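Local coordinates for probable aminotransferase (Pseudomonas aeruginosa, PDB 5YKR), which is a probable class-III aminotransferase, a dimeric enzyme of the pyridoxal-phosphate family, with the cofactor bound covalently to a lysine, at residues 30-34 / 56-60; 76-81 / 421-425; 88-93 / 432-436; 359-363 / 381-386. One frame throughout, in Å; residues are numbered along the deposited sequence.

Contact 1 lies farthest from the centre of the chain; contacts 2, 3 and 4 lie closer in. Contact 1 joins helix 28-37 to the loop before strand 61-65 and faces the second subunit; Leu59 then packs on Tyr77 and Leu423 of contact 2, whose centre lies about 16 Å away. Contacts 2 and 3 interlock along the chain, each pairing a segment between 76 and 93 with one between 421 and 436; their centres are 12 Å apart. Contact 4, local in sequence, falls within the span that both enclose and meets contact 3 where Thr433 pairs with Ala384. Phe80 of contact 2 also packs on Leu362 of contact 4, so early and late parts of the chain meet across two small sheets, their helices and connecting loops.

Contact 1 of 4, residues 30-34 / 56-60; sequences SAQAY and NCPLL
Ser30 and Leu60 share the direct hydrogen bond of this contact: the backbone N of Leu60 gives its hydrogen to Ser30 OG at 2.9 Å, almost perfectly straight (178°). Serine suits the place because its short side chain reaches the loop 56-60 from helix 28-37; with chi1 at -77° the hydroxyl lies beside its own backbone N and faces the incoming N-H. One turn on, the methyl of Ala33 lies against both branches of Leu60, 3.6 Å from CD2, a small side chain that lets helix and loop come close.

At the other end Cys57 fits between Ala31 and Tyr34. Its CB sits over one face of the Tyr34 ring, a CH-pi contact 3.9 Å from the centroid, while SG turns away to touch the helix backbone, 3.6 Å from Ala31 CA. Pro58 crosses the tyrosine at about a right angle, CD approaching CD1 of the ring at 3.8 Å. Tyr34 points CG anti to its backbone N (chi1 -170°), which carries the ring out over the loop, and its hydroxyl is bonded to Gln51 and Arg38.

Between these two ends a water donates to Ser30 O and to Pro58 O, the latter at 2.7 Å. Farther out, Asp73 accepts from the backbone N of Ser30, and Pro113 and Leu118 of the second subunit pack on Pro58, Leu60 and Ala33. Across the contact, then, one hydroxyl takes up Leu60 N and one water links Pro58 O to the helix; the rest of this buried seam, part of the dimer interface, is van der Waals packing.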
loop_
_atom_site.group_PDB
_atom_site.type_symbol
_atom_site.label_atom_id
_atom_site.label_comp_id
_atom_site.label_asym_id
_atom_site.label_seq_id
_atom_site.Cartn_x
_atom_site.Cartn_y
_atom_site.Cartn_z
ATOM N N SER A 30 -1.170 6.019 28.834
ATOM C CA SER A 30 -1.543 6.272 27.428
ATOM C C SER A 30 -1.783 7.752 27.184
ATOM O O SER A 30 -1.374 8.264 26.143
ATOM C CB SER A 30 -2.744 5.406 26.993
ATOM O OG SER A 30 -2.293 4.095 26.749
ATOM N N ALA A 31 -2.387 8.442 28.161
ATOM C CA ALA A 31 -2.617 9.893 28.027
ATOM C C ALA A 31 -1.311 10.677 27.991
ATOM O O ALA A 31 -1.157 11.605 27.216
ATOM C CB ALA A 31 -3.541 10.399 29.123
ATOM N N GLN A 32 -0.364 10.291 28.824
ATOM C CA GLN A 32 0.960 10.900 28.814
ATOM C C GLN A 32 1.647 10.653 27.479
ATOM O O GLN A 32 2.267 11.560 26.884
ATOM C CB GLN A 32 1.775 10.348 29.992
ATOM C CG GLN A 32 3.248 10.717 30.102
ATOM C CD GLN A 32 3.905 10.050 31.343
ATOM O OE1 GLN A 32 3.534 8.917 31.771
ATOM N NE2 GLN A 32 4.874 10.749 31.942
ATOM N N ALA A 33 1.540 9.419 26.998
ATOM C CA ALA A 33 2.101 9.086 25.690
ATOM C C ALA A 33 1.484 9.940 24.584
ATOM O O ALA A 33 2.165 10.343 23.660
ATOM C CB ALA A 33 1.936 7.608 25.389
ATOM N N TYR A 34 0.180 10.190 24.648
ATOM C CA TYR A 34 -0.494 11.019 23.643
ATOM C C TYR A 34 0.071 12.431 23.616
ATOM O O TYR A 34 0.303 12.975 22.544
ATOM C CB TYR A 34 -2.000 11.054 23.889
ATOM C CG TYR A 34 -2.799 11.681 22.796
ATOM C CD1 TYR A 34 -2.772 11.182 21.510
ATOM C CD2 TYR A 34 -3.600 12.802 23.046
ATOM C CE1 TYR A 34 -3.529 11.771 20.500
ATOM C CE2 TYR A 34 -4.369 13.378 22.051
ATOM C CZ TYR A 34 -4.322 12.869 20.773
ATOM O OH TYR A 34 -5.079 13.483 19.800
ATOM N N ASN A 56 -10.123 9.994 25.226
ATOM C CA ASN A 56 -9.414 11.195 24.891
ATOM C C ASN A 56 -8.079 10.956 24.201
ATOM O O ASN A 56 -7.512 11.886 23.638
ATOM C CB ASN A 56 -9.316 12.043 26.136
ATOM C CG ASN A 56 -10.661 12.651 26.532
ATOM O OD1 ASN A 56 -11.384 13.203 25.688
ATOM N ND2 ASN A 56 -10.998 12.566 27.812
ATOM N N CYS A 57 -7.650 9.710 24.130
ATOM C CA CYS A 57 -6.485 9.342 23.312
ATOM C C CYS A 57 -6.563 7.871 22.959
ATOM O O CYS A 57 -7.255 7.106 23.640
ATOM C CB CYS A 57 -5.178 9.581 24.093
ATOM S SG CYS A 57 -5.053 8.641 25.647
ATOM N N PRO A 58 -5.839 7.440 21.889
ATOM C CA PRO A 58 -5.738 6.017 21.646
ATOM C C PRO A 58 -4.922 5.326 22.745
ATOM O O PRO A 58 -3.951 5.887 23.283
ATOM C CB PRO A 58 -4.986 5.913 20.316
ATOM C CG PRO A 58 -4.298 7.188 20.172
ATOM C CD PRO A 58 -5.133 8.220 20.847
ATOM N N LEU A 59 -5.331 4.103 23.074
ATOM C CA LEU A 59 -4.500 3.273 23.965
ATOM C C LEU A 59 -3.163 2.926 23.293
ATOM O O LEU A 59 -3.146 2.607 22.119
ATOM C CB LEU A 59 -5.238 1.994 24.294
ATOM C CG LEU A 59 -6.609 2.061 24.966
ATOM C CD1 LEU A 59 -7.207 0.666 24.983
ATOM C CD2 LEU A 59 -6.470 2.664 26.347
ATOM N N LEU A 60 -2.086 2.921 24.092
ATOM C CA LEU A 60 -0.826 2.301 23.653
ATOM C C LEU A 60 -0.819 0.843 24.129
ATOM O O LEU A 60 -1.054 0.539 25.302
ATOM C CB LEU A 60 0.440 3.007 24.118
ATOM C CG LEU A 60 0.999 4.071 23.159
ATOM C CD1 LEU A 60 0.024 5.253 23.195
ATOM C CD2 LEU A 60 2.392 4.504 23.529
HETATM O O HOH W 1 -2.026 7.827 23.168
#

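Contact 2 of 4, residues 76-81 / 421-425; sequences QYVDFA and GVLLT
Strands 76-79 and 422-423 run parallel, bridged at Val78 with Val422 and Asp79 with Leu423, and are laced by Val78 N to Gly421 O, Leu423 N to Val78 O and Phe80 N to Leu423 O, each 2.9 Å. On one face of the sheet Val78 and Val422 lie side by side, CG1 of the first 3.7 Å from CG2 of the second; beta-branched residues fill this face under helix 439-456. Phe80 brings its ring edge to Val422, CD2 meeting CG1 at 3.9 Å.

Strand 422-423 is the edge of a mixed four-stranded sheet, entered from helix 407-418 through a Schellman motif. Gly421 is its C-prime residue, and its positive phi (90°) suits glycine, since a side chain would strike the preceding carbonyl.

On the other face Leu423 slants across Tyr77, its CD2 3.7 Å from ring atom CD2, while the phenol oxygen bonds Asp71. Asp79 ends the strand in an Asx turn: chi1 of -168° carries the carboxylate forward, OD1 accepting from Ala81 N at 2.8 Å and OD2 bonding His91. Beyond it the small Ala81 lets the chains draw close, CB 3.3 Å from Thr425 N, and a water joins Phe80 O to Thr425 N.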
loop_
_atom_site.group_PDB
_atom_site.type_symbol
_atom_site.label_atom_id
_atom_site.label_comp_id
_atom_site.label_asym_id
_atom_site.label_seq_id
_atom_site.Cartn_x
_atom_site.Cartn_y
_atom_site.Cartn_z
ATOM N N GLN A 76 -6.229 -4.955 30.860
ATOM C CA GLN A 76 -6.396 -6.116 29.979
ATOM C C GLN A 76 -7.734 -6.051 29.313
ATOM O O GLN A 76 -8.719 -5.677 29.934
ATOM C CB GLN A 76 -6.229 -7.431 30.750
ATOM C CG GLN A 76 -4.804 -7.608 31.243
ATOM C CD GLN A 76 -4.505 -9.008 31.759
ATOM O OE1 GLN A 76 -4.904 -10.038 31.186
ATOM N NE2 GLN A 76 -3.807 -9.041 32.878
ATOM N N TYR A 77 -7.796 -6.483 28.052
ATOM C CA TYR A 77 -8.986 -6.439 27.243
ATOM C C TYR A 77 -9.184 -7.755 26.510
ATOM O O TYR A 77 -8.194 -8.421 26.160
ATOM C CB TYR A 77 -8.883 -5.326 26.171
ATOM C CG TYR A 77 -8.506 -3.969 26.712
ATOM C CD1 TYR A 77 -7.190 -3.658 26.968
ATOM C CD2 TYR A 77 -9.474 -3.015 27.020
ATOM C CE1 TYR A 77 -6.828 -2.440 27.544
ATOM C CE2 TYR A 77 -9.128 -1.776 27.518
ATOM C CZ TYR A 77 -7.800 -1.484 27.793
ATOM O OH TYR A 77 -7.508 -0.242 28.327
ATOM N N VAL A 78 -10.445 -8.094 26.254
ATOM C CA VAL A 78 -10.791 -9.016 25.194
ATOM C C VAL A 78 -11.065 -8.153 23.948
ATOM O O VAL A 78 -11.715 -7.098 23.992
ATOM C CB VAL A 78 -11.975 -9.968 25.455
ATOM C CG1 VAL A 78 -13.124 -9.274 26.001
ATOM C CG2 VAL A 78 -12.408 -10.653 24.181
ATOM N N ASP A 79 -10.477 -8.593 22.837
ATOM C CA ASP A 79 -10.451 -7.834 21.591
ATOM C C ASP A 79 -11.386 -8.428 20.574
ATOM O O ASP A 79 -11.118 -9.514 19.999
ATOM C CB ASP A 79 -9.011 -7.767 21.084
ATOM C CG ASP A 79 -8.826 -6.772 19.966
ATOM O OD1 ASP A 79 -9.828 -6.170 19.507
ATOM O OD2 ASP A 79 -7.667 -6.616 19.489
ATOM N N PHE A 80 -12.502 -7.708 20.319
ATOM C CA PHE A 80 -13.408 -7.972 19.210
ATOM C C PHE A 80 -13.212 -7.027 17.999
ATOM O O PHE A 80 -13.935 -7.108 17.000
ATOM C CB PHE A 80 -14.891 -7.900 19.691
ATOM C CG PHE A 80 -15.323 -9.026 20.589
ATOM C CD1 PHE A 80 -15.639 -10.248 20.061
ATOM C CD2 PHE A 80 -15.327 -8.890 21.959
ATOM C CE1 PHE A 80 -16.033 -11.297 20.858
ATOM C CE2 PHE A 80 -15.722 -9.952 22.773
ATOM C CZ PHE A 80 -16.087 -11.121 22.219
ATOM N N ALA A 81 -12.248 -6.116 18.149
ATOM C CA ALA A 81 -11.856 -5.178 17.078
ATOM C C ALA A 81 -10.838 -5.780 16.114
ATOM O O ALA A 81 -10.933 -5.616 14.888
ATOM C CB ALA A 81 -11.265 -3.931 17.717
ATOM N N GLY A 421 -12.998 -3.410 29.787
ATOM C CA GLY A 421 -12.161 -4.500 29.288
ATOM C C GLY A 421 -12.597 -5.199 27.996
ATOM O O GLY A 421 -12.187 -6.353 27.749
ATOM N N VAL A 422 -13.376 -4.524 27.148
ATOM C CA VAL A 422 -13.772 -5.084 25.854
ATOM C C VAL A 422 -13.484 -4.028 24.763
ATOM O O VAL A 422 -14.004 -2.894 24.825
ATOM C CB VAL A 422 -15.233 -5.485 25.813
ATOM C CG1 VAL A 422 -15.638 -5.859 24.400
ATOM C CG2 VAL A 422 -15.513 -6.626 26.800
ATOM N N LEU A 423 -12.672 -4.389 23.779
ATOM C CA LEU A 423 -12.429 -3.521 22.636
ATOM C C LEU A 423 -13.311 -3.875 21.438
ATOM O O LEU A 423 -13.349 -5.010 20.988
ATOM C CB LEU A 423 -10.949 -3.654 22.181
ATOM C CG LEU A 423 -9.910 -3.242 23.201
ATOM C CD1 LEU A 423 -8.498 -3.556 22.736
ATOM C CD2 LEU A 423 -10.048 -1.780 23.532
ATOM N N LEU A 424 -13.930 -2.857 20.901
ATOM C CA LEU A 424 -14.707 -2.908 19.679
ATOM C C LEU A 424 -14.112 -1.886 18.724
ATOM O O LEU A 424 -13.715 -0.780 19.144
ATOM C CB LEU A 424 -16.164 -2.540 19.941
ATOM C CG LEU A 424 -16.818 -3.528 20.884
ATOM C CD1 LEU A 424 -18.088 -2.896 21.425
ATOM C CD2 LEU A 424 -17.098 -4.827 20.195
ATOM N N THR A 425 -14.066 -2.201 17.434
ATOM C CA THR A 425 -13.507 -1.262 16.496
ATOM C C THR A 425 -14.285 0.033 16.493
ATOM O O THR A 425 -15.521 0.006 16.530
ATOM C CB THR A 425 -13.375 -1.849 15.106
ATOM O OG1 THR A 425 -12.721 -0.885 14.268
ATOM C CG2 THR A 425 -14.711 -2.214 14.489
HETATM O O HOH W 2 -15.144 -4.712 16.796
#

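Contact 3 of 4, residues 88-93 / 432-436; sequences MFGHAQ and LTCPA
Two irregular segments pack here without a direct hydrogen bond: 88-93, leading into helix 94-104, and the residues 432-436, which run from the end of strand 430-432 towards helix 439-456. Cys434 is pressed into the backbone of the first, its CB 3.2 Å from Met88 O and its SG 3.8 Å from Gly90 CA. With chi1 at 69° the sulfur stands between its own backbone N and carbonyl carbon, turned towards Gly90. Glycine is suited here twice over: its phi of 104° would drive a side chain into the preceding carbonyl, and a CB would point at the cysteine sulfur.

To one side Met88 and Leu432 cross at about a right angle, Met88 CG touching CD2 of the leucine at 4.0 Å. The extended methionine also lays CG over one face of the Phe89 ring; Met355 of helix 349-372 packs on both Met88 and Phe89. Met88 also touches Cys287, next in sequence to the cofactor-bearing Lys286.

On the other side Pro435 sets its CD 3.4 Å from Phe89 O. That carbonyl accepts from Gln93 NE2 at 2.8 Å, in the amide plane, and from a water that reaches Ala436 N weakly. Gln93, at the N-cap of helix 94-104, folds back at chi2 to close its own loop. The join is thus van der Waals packing, of side-chain carbons against backbone carbonyls as well as of Met88 on Leu432; the buried Thr433 O has no hydrogen-bonding partner in the model.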
loop_
_atom_site.group_PDB
_atom_site.type_symbol
_atom_site.label_atom_id
_atom_site.label_comp_id
_atom_site.label_asym_id
_atom_site.label_seq_id
_atom_site.Cartn_x
_atom_site.Cartn_y
_atom_site.Cartn_z
ATOM N N MET A 88 -8.000 -10.420 11.955
ATOM C CA MET A 88 -9.222 -11.206 12.018
ATOM C C MET A 88 -9.076 -12.591 12.639
ATOM O O MET A 88 -10.021 -13.070 13.310
ATOM C CB MET A 88 -9.789 -11.362 10.588
ATOM C CG MET A 88 -10.928 -12.342 10.486
ATOM S SD MET A 88 -11.639 -12.289 8.855
ATOM C CE MET A 88 -12.788 -13.601 9.069
ATOM N N PHE A 89 -7.950 -13.248 12.396
ATOM C CA PHE A 89 -7.738 -14.582 12.979
ATOM C C PHE A 89 -6.998 -14.616 14.291
ATOM O O PHE A 89 -6.589 -15.685 14.746
ATOM C CB PHE A 89 -7.141 -15.531 11.927
ATOM C CG PHE A 89 -8.021 -15.672 10.739
ATOM C CD1 PHE A 89 -9.060 -16.600 10.769
ATOM C CD2 PHE A 89 -7.836 -14.877 9.617
ATOM C CE1 PHE A 89 -9.941 -16.680 9.748
ATOM C CE2 PHE A 89 -8.765 -14.935 8.574
ATOM C CZ PHE A 89 -9.793 -15.864 8.670
ATOM N N GLY A 90 -6.908 -13.439 14.929
ATOM C CA GLY A 90 -6.228 -13.271 16.207
ATOM C C GLY A 90 -4.868 -12.621 16.069
ATOM O O GLY A 90 -4.250 -12.575 14.978
ATOM N N HIS A 91 -4.380 -12.120 17.184
ATOM C CA HIS A 91 -3.036 -11.589 17.260
ATOM C C HIS A 91 -2.024 -12.707 17.386
ATOM O O HIS A 91 -2.253 -13.671 18.119
ATOM C CB HIS A 91 -2.930 -10.626 18.427
ATOM C CG HIS A 91 -3.870 -9.481 18.324
ATOM N ND1 HIS A 91 -3.807 -8.556 17.314
ATOM C CD2 HIS A 91 -4.951 -9.162 19.078
ATOM C CE1 HIS A 91 -4.778 -7.669 17.487
ATOM N NE2 HIS A 91 -5.511 -8.021 18.542
ATOM N N ALA A 92 -0.860 -12.533 16.735
ATOM C CA ALA A 92 0.259 -13.426 16.983
ATOM C C ALA A 92 -0.089 -14.922 16.769
ATOM O O ALA A 92 0.274 -15.785 17.591
ATOM C CB ALA A 92 0.825 -13.192 18.393
ATOM N N GLN A 93 -0.806 -15.224 15.699
ATOM C CA GLN A 93 -1.035 -16.647 15.324
ATOM C C GLN A 93 0.309 -17.331 15.184
ATOM O O GLN A 93 1.169 -16.872 14.448
ATOM C CB GLN A 93 -1.807 -16.721 13.998
ATOM C CG GLN A 93 -3.296 -16.790 14.056
ATOM C CD GLN A 93 -3.855 -18.101 14.525
ATOM O OE1 GLN A 93 -3.123 -19.114 14.766
ATOM N NE2 GLN A 93 -5.200 -18.107 14.669
ATOM N N LEU A 432 -16.084 -9.054 15.994
ATOM C CA LEU A 432 -15.535 -10.102 15.178
ATOM C C LEU A 432 -14.932 -11.170 16.101
ATOM O O LEU A 432 -14.156 -10.836 17.013
ATOM C CB LEU A 432 -14.430 -9.445 14.289
ATOM C CG LEU A 432 -13.789 -10.317 13.213
ATOM C CD1 LEU A 432 -14.765 -10.933 12.194
ATOM C CD2 LEU A 432 -12.767 -9.461 12.530
ATOM N N THR A 433 -15.253 -12.424 15.833
ATOM C CA THR A 433 -14.675 -13.540 16.585
ATOM C C THR A 433 -13.501 -14.148 15.822
ATOM O O THR A 433 -13.420 -14.040 14.603
ATOM C CB THR A 433 -15.725 -14.632 16.856
ATOM O OG1 THR A 433 -16.191 -15.142 15.617
ATOM C CG2 THR A 433 -16.883 -14.076 17.631
ATOM N N CYS A 434 -12.569 -14.729 16.577
ATOM C CA CYS A 434 -11.415 -15.413 16.027
ATOM C C CYS A 434 -11.256 -16.766 16.712
ATOM O O CYS A 434 -11.980 -17.061 17.666
ATOM C CB CYS A 434 -10.146 -14.553 16.176
ATOM S SG CYS A 434 -9.556 -14.322 17.823
ATOM N N PRO A 435 -10.311 -17.588 16.254
ATOM C CA PRO A 435 -10.175 -18.918 16.893
ATOM C C PRO A 435 -9.857 -18.882 18.378
ATOM O O PRO A 435 -10.217 -19.827 19.084
ATOM C CB PRO A 435 -9.036 -19.558 16.096
ATOM C CG PRO A 435 -9.146 -18.945 14.770
ATOM C CD PRO A 435 -9.503 -17.503 15.035
ATOM N N ALA A 436 -9.227 -17.781 18.850
ATOM C CA ALA A 436 -8.873 -17.618 20.261
ATOM C C ALA A 436 -10.019 -17.030 21.139
ATOM O O ALA A 436 -9.909 -17.026 22.376
ATOM C CB ALA A 436 -7.641 -16.769 20.401
HETATM O O HOH W 3 -6.777 -16.635 17.348
#

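Contact 4 of 4, residues 359-363 / 381-386; sequences AAQLE and RIGARV
A beta hairpin packs against a helix here: strands 378-382 and 385-389, joined by a type II' turn from Ile382 to Arg385, lie on helix 349-372. Gly383 holds the second position of the turn, where its positive phi (62°) is easily adopted by glycine.

Val386 is the apolar centre of the contact. Its CG1, anti to the backbone N, reaches Leu362 CD2 at 3.7 Å and lies near Glu363 CA, while CG2 touches Ala359 O. Such a branched side chain can fill the groove between successive helix turns. Ala359 is small enough for the turn to settle on it, its CB only 3.3 Å from Gly383 O, and Ala384, the third residue of the turn, has backbone bonding with Thr433, just past strand 430-432. Leu362 continues into the interior against Phe80 and helix 439-456.

Towards the outer side, Arg381 lays its guanidinium over Ala360, whose CB covers one face. A bend at chi3 (72°) brings the group across the helix, with three partners at its edge and in its plane: Glu363 OE1, Gly383 O and a water. The salt bridge runs from NE to Glu363 OE1 at 2.9 Å, approaching from above the carboxylate plane, and the two flat groups are turned 63° apart. NH1 donates to Gly383 O, which would fix the rotation of the guanidinium and tie it to its own turn. Glu363 is extended and also pairs through OE2 with Arg367, a second positive partner that probably stabilises its negative charge. A further water donates to Glu363 OE2 and accepts from Arg381 N at 2.8 Å.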
loop_
_atom_site.group_PDB
_atom_site.type_symbol
_atom_site.label_atom_id
_atom_site.label_comp_id
_atom_site.label_asym_id
_atom_site.label_seq_id
_atom_site.Cartn_x
_atom_site.Cartn_y
_atom_site.Cartn_z
ATOM N N ALA A 359 -19.709 -16.323 17.292
ATOM C CA ALA A 359 -20.418 -15.181 16.702
ATOM C C ALA A 359 -21.937 -15.335 16.822
ATOM O O ALA A 359 -22.643 -14.366 17.098
ATOM C CB ALA A 359 -19.962 -14.956 15.280
ATOM N N ALA A 360 -22.440 -16.550 16.630
ATOM C CA ALA A 360 -23.868 -16.800 16.801
ATOM C C ALA A 360 -24.306 -16.556 18.208
ATOM O O ALA A 360 -25.371 -15.995 18.426
ATOM C CB ALA A 360 -24.198 -18.208 16.385
ATOM N N GLN A 361 -23.474 -16.940 19.180
ATOM C CA GLN A 361 -23.767 -16.695 20.591
ATOM C C GLN A 361 -23.850 -15.172 20.838
ATOM O O GLN A 361 -24.727 -14.676 21.515
ATOM C CB GLN A 361 -22.696 -17.361 21.476
ATOM C CG GLN A 361 -22.807 -17.135 23.007
ATOM C CD GLN A 361 -21.517 -17.484 23.782
ATOM O OE1 GLN A 361 -20.617 -18.129 23.231
ATOM N NE2 GLN A 361 -21.429 -17.053 25.058
ATOM N N LEU A 362 -22.894 -14.429 20.280
ATOM C CA LEU A 362 -22.822 -12.987 20.483
ATOM C C LEU A 362 -24.058 -12.310 19.858
ATOM O O LEU A 362 -24.700 -11.457 20.498
ATOM C CB LEU A 362 -21.487 -12.449 19.904
ATOM C CG LEU A 362 -21.159 -10.992 20.254
ATOM C CD1 LEU A 362 -19.633 -10.803 20.305
ATOM C CD2 LEU A 362 -21.808 -10.028 19.281
ATOM N N GLU A 363 -24.392 -12.723 18.633
ATOM C CA GLU A 363 -25.564 -12.223 17.918
ATOM C C GLU A 363 -26.851 -12.477 18.727
ATOM O O GLU A 363 -27.652 -11.578 18.922
ATOM C CB GLU A 363 -25.680 -12.924 16.566
ATOM C CG GLU A 363 -26.938 -12.555 15.774
ATOM C CD GLU A 363 -27.218 -13.522 14.629
ATOM O OE1 GLU A 363 -26.572 -14.601 14.539
ATOM O OE2 GLU A 363 -28.074 -13.171 13.798
ATOM N N ARG A 381 -25.687 -10.885 11.347
ATOM C CA ARG A 381 -24.432 -11.656 11.387
ATOM C C ARG A 381 -24.121 -12.197 9.990
ATOM O O ARG A 381 -25.004 -12.681 9.261
ATOM C CB ARG A 381 -24.533 -12.807 12.395
ATOM C CG ARG A 381 -23.277 -13.686 12.428
ATOM C CD ARG A 381 -23.294 -14.682 13.555
ATOM N NE ARG A 381 -24.256 -15.750 13.307
ATOM C CZ ARG A 381 -23.998 -16.866 12.647
ATOM N NH1 ARG A 381 -22.778 -17.097 12.117
ATOM N NH2 ARG A 381 -24.960 -17.784 12.525
ATOM N N ILE A 382 -22.847 -12.090 9.608
ATOM C CA ILE A 382 -22.302 -12.777 8.446
ATOM C C ILE A 382 -21.110 -13.585 8.935
ATOM O O ILE A 382 -20.009 -13.061 9.148
ATOM C CB ILE A 382 -21.932 -11.849 7.267
ATOM C CG1 ILE A 382 -21.244 -10.591 7.685
ATOM C CG2 ILE A 382 -23.179 -11.557 6.504
ATOM C CD1 ILE A 382 -20.541 -9.955 6.499
ATOM N N GLY A 383 -21.371 -14.871 9.188
ATOM C CA GLY A 383 -20.321 -15.735 9.683
ATOM C C GLY A 383 -19.775 -15.295 11.030
ATOM O O GLY A 383 -20.500 -15.294 12.017
ATOM N N ALA A 384 -18.502 -14.917 11.055
ATOM C CA ALA A 384 -17.799 -14.494 12.253
ATOM C C ALA A 384 -18.031 -13.049 12.664
ATOM O O ALA A 384 -17.518 -12.619 13.717
ATOM C CB ALA A 384 -16.316 -14.723 12.078
ATOM N N ARG A 385 -18.763 -12.265 11.843
ATOM C CA ARG A 385 -18.849 -10.825 12.026
ATOM C C ARG A 385 -20.298 -10.434 12.344
ATOM O O ARG A 385 -21.203 -10.846 11.623
ATOM C CB ARG A 385 -18.368 -10.144 10.715
ATOM C CG ARG A 385 -18.187 -8.652 10.758
ATOM C CD ARG A 385 -17.841 -8.127 9.375
ATOM N NE ARG A 385 -17.493 -6.715 9.490
ATOM C CZ ARG A 385 -16.247 -6.245 9.756
ATOM N NH1 ARG A 385 -15.209 -7.062 9.873
ATOM N NH2 ARG A 385 -16.084 -4.966 9.987
ATOM N N VAL A 386 -20.494 -9.673 13.438
ATOM C CA VAL A 386 -21.839 -9.334 13.937
ATOM C C VAL A 386 -21.947 -7.809 14.092
ATOM O O VAL A 386 -21.055 -7.192 14.689
ATOM C CB VAL A 386 -22.053 -9.971 15.337
ATOM C CG1 VAL A 386 -23.410 -9.621 15.947
ATOM C CG2 VAL A 386 -21.900 -11.498 15.237
HETATM O O HOH W 4 -28.065 -12.409 11.017
HETATM O O HOH W 5 -27.305 -17.674 14.092
#